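Local coordinates for substrate-binding protein (Synechococcus sp., PDB 6WPN) that probably binds a sugar or oligosaccharide in the periplasm for uptake into the cell, at residues R163-V168 with V201-S206; R247-L252 with A259-G264; S270-T273 with V278-V281; P287-G290 with T294-V297. All coordinates share one frame; numbering follows the deposited sequence.

How the interactions relate
The four contacts follow one another along the chain, each closed before the next opens, so none nests or crosses. Interaction 1 comes first and closes a long loop that includes helix 168-179, tying the turn at 163-168 to the end of helix 195-202. Interaction 2 closes the short connection from helix 246-254 to strand 260-263. Helix 265-274 follows that strand directly, and interaction 3 folds the helix against helix 276-280. Interaction 4 closes the loop between strands 282-285 and 295-303. It returns to the first contact: backbone bonds join Thr289 to Arg163 and Trp165, with the centres of interactions 1 and 4 about 9 Å apart.

Interaction 1: R163-V168 with V201-S206; sequences RRWDEV and VQMGVS
Trp165 meets Gln202 and Met203 just where a Schellman motif ends helix 195-202, and the contact combines an indole-amide hydrogen bond with a Met-aromatic pair. In the Schellman turn Gly204 N bonds to Val201 O, and the positive phi of Gly204 turns the chain so that Val205 N reaches back to Phe200 O. Starting from CB, the Trp165 side chain leaves a short 3-10 turn and points to the helix end, with CG anti to the carbonyl carbon (chi1 -74°). Past CG, on the pyrrole side, CD1 lies 4.1 Å from Gln202 CB and 4.5 Å from Met203 CG. NE1 does the polar work: it donates to Gln202 OE1 over 2.7 Å, a nearly straight bond at 167° that runs in the indole plane. The acceptor is approached differently, since NE1 stands above the plane of its carbonyl, and ring and amide planes are turned 65° apart. Beyond NE1, CE2 is 3.6 Å from the same OE1, so the oxygen sits at the pyrrole edge. The other end of the amide, NE2, bonds to Thr294 O. A leucine in place of Trp165 would probably leave Gln202 OE1 without its N-H donor and Met203 SE without the ring beneath it. The Trp228 ring also meets the indole, and Met203 reaches Ala224 and Phe227 of the same helix, 219-233. Met203, modelled as selenomethionine, lies above the indole face at some distance: its SE is 5.4 Å from the centroid of the Trp165 five-membered ring.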
loop_
_atom_site.group_PDB
_atom_site.type_symbol
_atom_site.label_atom_id
_atom_site.label_comp_id
_atom_site.label_asym_id
_atom_site.label_seq_id
_atom_site.Cartn_x
_atom_site.Cartn_y
_atom_site.Cartn_z
ATOM N N ARG A 163 2.184 -18.672 6.103
ATOM C CA ARG A 163 2.996 -17.531 5.725
ATOM C C ARG A 163 3.302 -17.486 4.241
ATOM O O ARG A 163 3.818 -16.470 3.765
ATOM C CB ARG A 163 4.308 -17.512 6.522
ATOM C CG ARG A 163 4.102 -17.257 8.000
ATOM C CD ARG A 163 5.222 -17.863 8.806
ATOM N NE ARG A 163 6.432 -17.048 8.757
ATOM C CZ ARG A 163 7.521 -17.299 9.476
ATOM N NH1 ARG A 163 7.543 -18.345 10.294
ATOM N NH2 ARG A 163 8.585 -16.508 9.375
ATOM N N ARG A 164 2.995 -18.540 3.497
ATOM C CA ARG A 164 3.160 -18.553 2.055
ATOM C C ARG A 164 1.828 -18.887 1.395
ATOM O O ARG A 164 0.975 -19.556 1.984
ATOM C CB ARG A 164 4.272 -19.528 1.655
ATOM C CG ARG A 164 5.642 -19.000 2.070
ATOM C CD ARG A 164 6.774 -19.993 1.888
ATOM N NE ARG A 164 8.016 -19.464 2.455
ATOM C CZ ARG A 164 9.216 -20.029 2.319
ATOM N NH1 ARG A 164 9.355 -21.158 1.636
ATOM N NH2 ARG A 164 10.284 -19.461 2.871
ATOM N N TRP A 165 1.652 -18.394 0.162
ATOM C CA TRP A 165 0.357 -18.495 -0.511
ATOM C C TRP A 165 -0.048 -19.937 -0.815
ATOM O O TRP A 165 -1.244 -20.254 -0.787
ATOM C CB TRP A 165 0.362 -17.670 -1.801
ATOM C CG TRP A 165 0.292 -16.186 -1.586
ATOM C CD1 TRP A 165 1.304 -15.289 -1.748
ATOM C CD2 TRP A 165 -0.854 -15.429 -1.172
ATOM N NE1 TRP A 165 0.860 -14.019 -1.466
ATOM C CE2 TRP A 165 -0.461 -14.077 -1.109
ATOM C CE3 TRP A 165 -2.174 -15.762 -0.851
ATOM C CZ2 TRP A 165 -1.335 -13.061 -0.733
ATOM C CZ3 TRP A 165 -3.042 -14.752 -0.480
ATOM C CH2 TRP A 165 -2.618 -13.417 -0.424
ATOM N N ASP A 166 0.907 -20.824 -1.107
ATOM C CA ASP A 166 0.528 -22.202 -1.407
ATOM C C ASP A 166 0.016 -22.964 -0.185
ATOM O O ASP A 166 -0.452 -24.099 -0.330
ATOM C CB ASP A 166 1.706 -22.959 -2.028
ATOM C CG ASP A 166 2.927 -22.986 -1.130
ATOM O OD1 ASP A 166 2.882 -23.662 -0.081
ATOM O OD2 ASP A 166 3.944 -22.351 -1.482
ATOM N N GLU A 167 0.104 -22.382 1.006
ATOM C CA GLU A 167 -0.482 -22.957 2.205
ATOM C C GLU A 167 -1.840 -22.351 2.538
ATOM O O GLU A 167 -2.494 -22.808 3.481
ATOM C CB GLU A 167 0.480 -22.796 3.384
ATOM C CG GLU A 167 1.731 -23.644 3.248
ATOM C CD GLU A 167 2.810 -23.272 4.242
ATOM O OE1 GLU A 167 2.572 -22.359 5.059
ATOM O OE2 GLU A 167 3.894 -23.899 4.211
ATOM N N VAL A 168 -2.272 -21.340 1.790
ATOM C CA VAL A 168 -3.538 -20.650 2.038
ATOM C C VAL A 168 -4.746 -21.551 1.791
ATOM O O VAL A 168 -5.668 -21.548 2.621
ATOM C CB VAL A 168 -3.644 -19.362 1.204
ATOM C CG1 VAL A 168 -5.068 -18.834 1.232
ATOM C CG2 VAL A 168 -2.701 -18.304 1.743
ATOM N N VAL A 201 2.129 -10.973 -8.283
ATOM C CA VAL A 201 3.574 -10.788 -8.342
ATOM C C VAL A 201 4.274 -11.730 -7.366
ATOM O O VAL A 201 5.330 -12.290 -7.678
ATOM C CB VAL A 201 3.938 -9.317 -8.075
ATOM C CG1 VAL A 201 5.444 -9.118 -8.171
ATOM C CG2 VAL A 201 3.206 -8.406 -9.046
ATOM N N GLN A 202 3.694 -11.927 -6.174
ATOM C CA GLN A 202 4.300 -12.840 -5.204
ATOM C C GLN A 202 4.218 -14.286 -5.666
ATOM O O GLN A 202 5.057 -15.108 -5.278
ATOM C CB GLN A 202 3.640 -12.696 -3.833
ATOM C CG GLN A 202 4.025 -11.438 -3.084
ATOM C CD GLN A 202 3.251 -11.268 -1.790
ATOM O OE1 GLN A 202 2.059 -11.563 -1.724
ATOM N NE2 GLN A 202 3.934 -10.809 -0.748
HETATM N N MSE A 203 3.267 -14.549 -6.548
HETATM C CA MSE A 203 3.067 -15.910 -7.080
HETATM C C MSE A 203 3.945 -16.147 -8.309
HETATM O O MSE A 203 3.743 -17.143 -8.977
HETATM C CB MSE A 203 1.590 -16.145 -7.347
HETATM C CG MSE A 203 0.808 -16.196 -6.098
HETATM SE SE MSE A 203 -1.032 -16.398 -6.521
HETATM C CE MSE A 203 -1.075 -18.207 -7.124
ATOM N N GLY A 204 4.896 -15.261 -8.566
ATOM C CA GLY A 204 5.793 -15.408 -9.696
ATOM C C GLY A 204 5.249 -14.945 -11.030
ATOM O O GLY A 204 5.876 -15.212 -12.062
ATOM N N VAL A 205 4.109 -14.264 -11.047
ATOM C CA VAL A 205 3.504 -13.816 -12.297
ATOM C C VAL A 205 4.217 -12.564 -12.792
ATOM O O VAL A 205 4.474 -11.632 -12.021
ATOM C CB VAL A 205 2.002 -13.555 -12.113
ATOM C CG1 VAL A 205 1.383 -13.025 -13.406
ATOM C CG2 VAL A 205 1.297 -14.820 -11.644
ATOM N N SER A 206 4.530 -12.539 -14.084
ATOM C CA SER A 206 5.060 -11.356 -14.749
ATOM C C SER A 206 3.903 -10.633 -15.425
ATOM O O SER A 206 3.198 -11.222 -16.250
ATOM C CB SER A 206 6.133 -11.739 -15.766
ATOM O OG SER A 206 6.598 -10.600 -16.467
#

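Interaction 2: R247-L252 with A259-G264; sequences RRAIEL and ALLASG
Ala249 and Leu261 mark the nearest approach of a helix and a strand, their CA atoms 6.9 Å apart. Residues 247-252 are a piece of helix 246-254, while 260-263 form a strand that follows after a short connection, so the contact packs a helix on the sheet strand next in sequence. Both backbones are regular here, and the strand is held in the sheet by antiparallel pairing with strand 137-149, Leu261 bonding to Leu147 and Ser263 to Leu145.

Leu261 carries the contact with one methyl. Its CG lies opposite the backbone N about the first bond (chi1 174°), and the second torsion (71°) then brings CD1 onto Ala249. There CD1 touches Ala249 CB at 3.8 Å and Ala249 O at the same 3.8 Å, and lies 4.0 Å from Ile250 N. The methyl therefore rests against a stretch of helix backbone as well as against a side chain. Phe267 of helix 265-274 packs on both Ile250 and Leu261, and Phe185 meets Ala249, extending the apolar core around them.

The charged side chains of the helix make their bonds away from Leu261. Arg248 NH1 bonds to Glu251 OE1 at 2.6 Å, a salt bridge between residues three apart in the helix, while Arg248 NE pairs with Glu240. Leu252 CD2 lies 3.3 Å above the plane of the Arg248 guanidinium, toward its rim.

Between helix and strand, then, the contact is van der Waals packing with no polar bond between the two segments, and it is the small Ala249 side chain that lets the leucine methyl come up against the helix backbone.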
loop_
_atom_site.group_PDB
_atom_site.type_symbol
_atom_site.label_atom_id
_atom_site.label_comp_id
_atom_site.label_asym_id
_atom_site.label_seq_id
_atom_site.Cartn_x
_atom_site.Cartn_y
_atom_site.Cartn_z
ATOM N N ARG A 247 -12.465 -2.293 3.514
ATOM C CA ARG A 247 -13.274 -1.813 4.629
ATOM C C ARG A 247 -14.212 -2.900 5.134
ATOM O O ARG A 247 -14.501 -2.966 6.333
ATOM C CB ARG A 247 -14.070 -0.580 4.202
ATOM C CG ARG A 247 -13.208 0.631 3.888
ATOM C CD ARG A 247 -14.060 1.827 3.498
ATOM N NE ARG A 247 -13.250 2.990 3.134
ATOM C CZ ARG A 247 -13.753 4.142 2.698
ATOM N NH1 ARG A 247 -15.067 4.285 2.565
ATOM N NH2 ARG A 247 -12.947 5.149 2.385
ATOM N N ARG A 248 -14.696 -3.759 4.234
ATOM C CA ARG A 248 -15.496 -4.904 4.653
ATOM C C ARG A 248 -14.640 -5.935 5.382
ATOM O O ARG A 248 -15.094 -6.545 6.359
ATOM C CB ARG A 248 -16.189 -5.525 3.440
ATOM C CG ARG A 248 -16.915 -6.828 3.718
ATOM C CD ARG A 248 -18.007 -6.649 4.748
ATOM N NE ARG A 248 -18.754 -7.885 4.942
ATOM C CZ ARG A 248 -19.748 -8.030 5.810
ATOM N NH1 ARG A 248 -20.119 -7.013 6.577
ATOM N NH2 ARG A 248 -20.376 -9.191 5.907
ATOM N N ALA A 249 -13.402 -6.147 4.921
ATOM C CA ALA A 249 -12.499 -7.041 5.640
ATOM C C ALA A 249 -12.258 -6.536 7.051
ATOM O O ALA A 249 -12.298 -7.311 8.016
ATOM C CB ALA A 249 -11.172 -7.168 4.895
ATOM N N ILE A 250 -12.022 -5.231 7.183
ATOM C CA ILE A 250 -11.892 -4.597 8.492
ATOM C C ILE A 250 -13.107 -4.911 9.352
ATOM O O ILE A 250 -12.983 -5.324 10.511
ATOM C CB ILE A 250 -11.703 -3.078 8.316
ATOM C CG1 ILE A 250 -10.252 -2.750 7.951
ATOM C CG2 ILE A 250 -12.251 -2.295 9.503
ATOM C CD1 ILE A 250 -10.065 -1.344 7.411
ATOM N N GLU A 251 -14.300 -4.747 8.778
ATOM C CA GLU A 251 -15.534 -4.993 9.516
ATOM C C GLU A 251 -15.665 -6.456 9.923
ATOM O O GLU A 251 -16.149 -6.763 11.019
ATOM C CB GLU A 251 -16.728 -4.572 8.664
ATOM C CG GLU A 251 -18.071 -4.722 9.347
ATOM C CD GLU A 251 -19.220 -4.234 8.475
ATOM O OE1 GLU A 251 -19.291 -4.660 7.302
ATOM O OE2 GLU A 251 -20.049 -3.430 8.960
ATOM N N LEU A 252 -15.235 -7.376 9.058
ATOM C CA LEU A 252 -15.383 -8.792 9.372
ATOM C C LEU A 252 -14.420 -9.212 10.473
ATOM O O LEU A 252 -14.772 -10.029 11.335
ATOM C CB LEU A 252 -15.170 -9.644 8.116
ATOM C CG LEU A 252 -16.265 -9.646 7.042
ATOM C CD1 LEU A 252 -15.829 -10.481 5.855
ATOM C CD2 LEU A 252 -17.595 -10.158 7.588
ATOM N N ALA A 259 -10.414 -14.747 10.143
ATOM C CA ALA A 259 -9.302 -15.279 10.927
ATOM C C ALA A 259 -8.005 -14.522 10.674
ATOM O O ALA A 259 -7.194 -14.372 11.592
ATOM C CB ALA A 259 -9.103 -16.765 10.629
ATOM N N LEU A 260 -7.783 -14.043 9.453
ATOM C CA LEU A 260 -6.566 -13.314 9.122
ATOM C C LEU A 260 -6.942 -12.036 8.388
ATOM O O LEU A 260 -7.709 -12.072 7.424
ATOM C CB LEU A 260 -5.618 -14.166 8.265
ATOM C CG LEU A 260 -4.230 -13.597 7.939
ATOM C CD1 LEU A 260 -3.223 -14.720 7.729
ATOM C CD2 LEU A 260 -4.268 -12.712 6.704
ATOM N N LEU A 261 -6.368 -10.919 8.825
ATOM C CA LEU A 261 -6.596 -9.611 8.224
ATOM C C LEU A 261 -5.248 -9.013 7.849
ATOM O O LEU A 261 -4.388 -8.831 8.715
ATOM C CB LEU A 261 -7.344 -8.690 9.194
ATOM C CG LEU A 261 -7.548 -7.234 8.770
ATOM C CD1 LEU A 261 -8.570 -7.111 7.645
ATOM C CD2 LEU A 261 -7.953 -6.387 9.964
ATOM N N ALA A 262 -5.055 -8.719 6.568
ATOM C CA ALA A 262 -3.816 -8.087 6.116
ATOM C C ALA A 262 -3.882 -6.605 6.462
ATOM O O ALA A 262 -4.580 -5.834 5.805
ATOM C CB ALA A 262 -3.614 -8.301 4.620
ATOM N N SER A 263 -3.153 -6.195 7.497
ATOM C CA SER A 263 -3.223 -4.816 7.960
ATOM C C SER A 263 -1.967 -4.482 8.762
ATOM O O SER A 263 -1.185 -5.360 9.139
ATOM C CB SER A 263 -4.500 -4.580 8.777
ATOM O OG SER A 263 -4.639 -3.224 9.166
ATOM N N GLY A 264 -1.778 -3.184 8.996
ATOM C CA GLY A 264 -0.625 -2.670 9.702
ATOM C C GLY A 264 -0.852 -2.501 11.195
ATOM O O GLY A 264 -1.867 -2.908 11.763
#

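Interaction 3: S270-T273 with V278-V281; sequences SIQT and VAAV
Ala279 packs into the side of helix 265-274, against Ile271 and Gln272, in a purely apolar contact between two helices that succeed each other with barely a break. The second of them, 276-280, is short and leads into strand 282-285. The chain turns sharply here, and the CA atoms of Gln272 and Ala279 come within 5.2 Å of each other.

Such closeness depends on the single methyl of Ala279. Its CB is 3.7 Å from Gln272 CA, 3.8 Å from Gln272 CG and 3.8 Å from Ile271 CG2, so it is met by backbone and by two side chains. Ile271 turns CG2 to this methyl because that branch is the one anti to the backbone N, whereas CG1 carries the rest of the chain elsewhere; Ile271 also touches Tyr253 and Leu147, which joins the corner to helix 246-254 and to strand 137-149.

Of the Gln272 side chain, it is the aliphatic CG that touches. Its extended amide end reaches helix 359-374, where NE2 bonds to Gln363 OE1 and to Ala360 O. Gln363 NE2 in turn bonds to Ala279 O, so one glutamine amide spans both helices.

The chemistry is thus divided: methyl and methylene groups fill the seam by van der Waals contact, while the directional bonds that bridge the two helices are supplied by a third helix.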
loop_
_atom_site.group_PDB
_atom_site.type_symbol
_atom_site.label_atom_id
_atom_site.label_comp_id
_atom_site.label_asym_id
_atom_site.label_seq_id
_atom_site.Cartn_x
_atom_site.Cartn_y
_atom_site.Cartn_z
ATOM N N SER A 270 -6.968 0.853 16.617
ATOM C CA SER A 270 -8.406 1.066 16.504
ATOM C C SER A 270 -9.178 -0.225 16.744
ATOM O O SER A 270 -10.304 -0.184 17.252
ATOM C CB SER A 270 -8.757 1.668 15.142
ATOM O OG SER A 270 -8.239 0.880 14.092
ATOM N N ILE A 271 -8.589 -1.375 16.409
ATOM C CA ILE A 271 -9.185 -2.649 16.800
ATOM C C ILE A 271 -9.233 -2.756 18.316
ATOM O O ILE A 271 -10.222 -3.227 18.892
ATOM C CB ILE A 271 -8.402 -3.824 16.186
ATOM C CG1 ILE A 271 -8.531 -3.835 14.668
ATOM C CG2 ILE A 271 -8.871 -5.154 16.767
ATOM C CD1 ILE A 271 -7.748 -4.964 14.022
ATOM N N GLN A 272 -8.153 -2.341 18.987
ATOM C CA GLN A 272 -8.115 -2.401 20.443
ATOM C C GLN A 272 -9.256 -1.604 21.051
ATOM O O GLN A 272 -9.898 -2.055 22.005
ATOM C CB GLN A 272 -6.773 -1.886 20.963
ATOM C CG GLN A 272 -5.608 -2.827 20.732
ATOM C CD GLN A 272 -4.285 -2.249 21.199
ATOM O OE1 GLN A 272 -4.221 -1.120 21.683
ATOM N NE2 GLN A 272 -3.224 -3.033 21.076
ATOM N N THR A 273 -9.535 -0.421 20.501
ATOM C CA THR A 273 -10.593 0.422 21.046
ATOM C C THR A 273 -11.972 -0.033 20.585
ATOM O O THR A 273 -12.916 -0.059 21.381
ATOM C CB THR A 273 -10.358 1.880 20.648
ATOM O OG1 THR A 273 -10.338 1.991 19.220
ATOM C CG2 THR A 273 -9.031 2.377 21.197
ATOM N N VAL A 278 -11.592 -8.997 20.258
ATOM C CA VAL A 278 -10.809 -9.520 19.142
ATOM C C VAL A 278 -9.337 -9.147 19.281
ATOM O O VAL A 278 -8.451 -9.960 18.988
ATOM C CB VAL A 278 -11.391 -9.018 17.807
ATOM C CG1 VAL A 278 -10.550 -9.513 16.648
ATOM C CG2 VAL A 278 -12.830 -9.480 17.663
ATOM N N ALA A 279 -9.046 -7.919 19.717
ATOM C CA ALA A 279 -7.655 -7.514 19.877
ATOM C C ALA A 279 -6.953 -8.328 20.959
ATOM O O ALA A 279 -5.749 -8.585 20.854
ATOM C CB ALA A 279 -7.571 -6.020 20.193
ATOM N N ALA A 280 -7.688 -8.761 21.989
ATOM C CA ALA A 280 -7.069 -9.546 23.055
ATOM C C ALA A 280 -6.595 -10.908 22.555
ATOM O O ALA A 280 -5.665 -11.483 23.131
ATOM C CB ALA A 280 -8.040 -9.719 24.224
ATOM N N VAL A 281 -7.215 -11.434 21.496
ATOM C CA VAL A 281 -6.833 -12.708 20.896
ATOM C C VAL A 281 -6.141 -12.512 19.553
ATOM O O VAL A 281 -5.996 -13.469 18.788
ATOM C CB VAL A 281 -8.043 -13.649 20.753
ATOM C CG1 VAL A 281 -8.711 -13.858 22.106
ATOM C CG2 VAL A 281 -9.035 -13.104 19.735
#

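Interaction 4: P287-G290 with T294-V297; sequences PLTG and TANV
Thr294 O takes a hydrogen bond from Gln202 NE2, and Thr289 packs against it with carbon, CB at 3.5 Å and CG2 at 3.6 Å. The same Gln202 NE2 makes a weak bond to Leu288 O, so one amide nitrogen reaches both limbs of the loop that leads into strand 295-303, firmly at Thr294 O and weakly at Leu288 O. The start of that strand is weakly bonded and runs parallel to strand 378-379, Ala295 and Val297 both bonding through their backbones to Arg379.

Thr289 stands with OG1 between the backbone N and the carbonyl carbon (chi1 75°), and this turns CG2 to the opposing limb. The hydroxyl faces its own side of the loop instead, where OG1 donates to Gly290 O over 3.0 Å, in the carbonyl plane and on a lone pair. An alanine at this position would probably deprive Gly290 O of its hydroxyl donor and open a small gap beside Thr294 O. The Thr289 backbone is fixed as well, its O taking a probable hydrogen bond from Trp165 N at 2.9 Å and its N giving one to Arg163 O at 3.0 Å.

Two residues earlier, the proline ring carries the apolar part of the contact: Pro287 CG touches Ala295 CB at 3.7 Å, and Thr374 of helix 359-374 packs on both residues.

The two limbs meet directly by van der Waals packing, carbon on carbon and carbon on the Thr294 carbonyl, and a polar link between them comes by proxy, through the Gln202 amide.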
loop_
_atom_site.group_PDB
_atom_site.type_symbol
_atom_site.label_atom_id
_atom_site.label_comp_id
_atom_site.label_asym_id
_atom_site.label_seq_id
_atom_site.Cartn_x
_atom_site.Cartn_y
_atom_site.Cartn_z
ATOM N N PRO A 287 3.499 -11.072 6.902
ATOM C CA PRO A 287 2.520 -11.077 5.814
ATOM C C PRO A 287 2.685 -12.309 4.944
ATOM O O PRO A 287 3.727 -12.970 4.940
ATOM C CB PRO A 287 2.847 -9.804 5.030
ATOM C CG PRO A 287 4.308 -9.591 5.288
ATOM C CD PRO A 287 4.541 -10.049 6.704
ATOM N N LEU A 288 1.627 -12.624 4.202
ATOM C CA LEU A 288 1.710 -13.733 3.268
ATOM C C LEU A 288 2.649 -13.363 2.130
ATOM O O LEU A 288 2.650 -12.225 1.650
ATOM C CB LEU A 288 0.326 -14.088 2.726
ATOM C CG LEU A 288 -0.625 -14.741 3.732
ATOM C CD1 LEU A 288 -2.075 -14.544 3.336
ATOM C CD2 LEU A 288 -0.285 -16.219 3.846
ATOM N N THR A 289 3.487 -14.316 1.733
ATOM C CA THR A 289 4.392 -14.129 0.608
ATOM C C THR A 289 4.330 -15.354 -0.293
ATOM O O THR A 289 3.659 -16.347 0.004
ATOM C CB THR A 289 5.839 -13.905 1.067
ATOM O OG1 THR A 289 6.394 -15.153 1.500
ATOM C CG2 THR A 289 5.903 -12.895 2.215
ATOM N N GLY A 290 5.072 -15.289 -1.394
ATOM C CA GLY A 290 5.272 -16.431 -2.252
ATOM C C GLY A 290 6.528 -17.163 -1.836
ATOM O O GLY A 290 7.149 -16.859 -0.814
ATOM N N THR A 294 9.542 -12.475 -0.525
ATOM C CA THR A 294 9.444 -11.020 -0.536
ATOM C C THR A 294 8.066 -10.549 -0.087
ATOM O O THR A 294 7.037 -11.020 -0.580
ATOM C CB THR A 294 9.746 -10.487 -1.933
ATOM O OG1 THR A 294 11.027 -10.967 -2.357
ATOM C CG2 THR A 294 9.759 -8.970 -1.925
ATOM N N ALA A 295 8.055 -9.570 0.809
ATOM C CA ALA A 295 6.845 -8.892 1.240
ATOM C C ALA A 295 6.713 -7.555 0.528
ATOM O O ALA A 295 7.663 -7.039 -0.063
ATOM C CB ALA A 295 6.845 -8.671 2.753
ATOM N N ASN A 296 5.504 -7.016 0.560
ATOM C CA ASN A 296 5.204 -5.764 -0.110
ATOM C C ASN A 296 5.360 -4.588 0.838
ATOM O O ASN A 296 5.054 -4.687 2.029
ATOM C CB ASN A 296 3.781 -5.776 -0.664
ATOM C CG ASN A 296 3.518 -4.619 -1.587
ATOM O OD1 ASN A 296 4.130 -4.499 -2.647
ATOM N ND2 ASN A 296 2.614 -3.739 -1.177
ATOM N N VAL A 297 5.834 -3.468 0.299
ATOM C CA VAL A 297 5.943 -2.230 1.057
ATOM C C VAL A 297 5.280 -1.125 0.243
ATOM O O VAL A 297 5.581 -0.946 -0.943
ATOM C CB VAL A 297 7.410 -1.880 1.391
ATOM C CG1 VAL A 297 8.278 -1.882 0.145
ATOM C CG2 VAL A 297 7.488 -0.537 2.104
#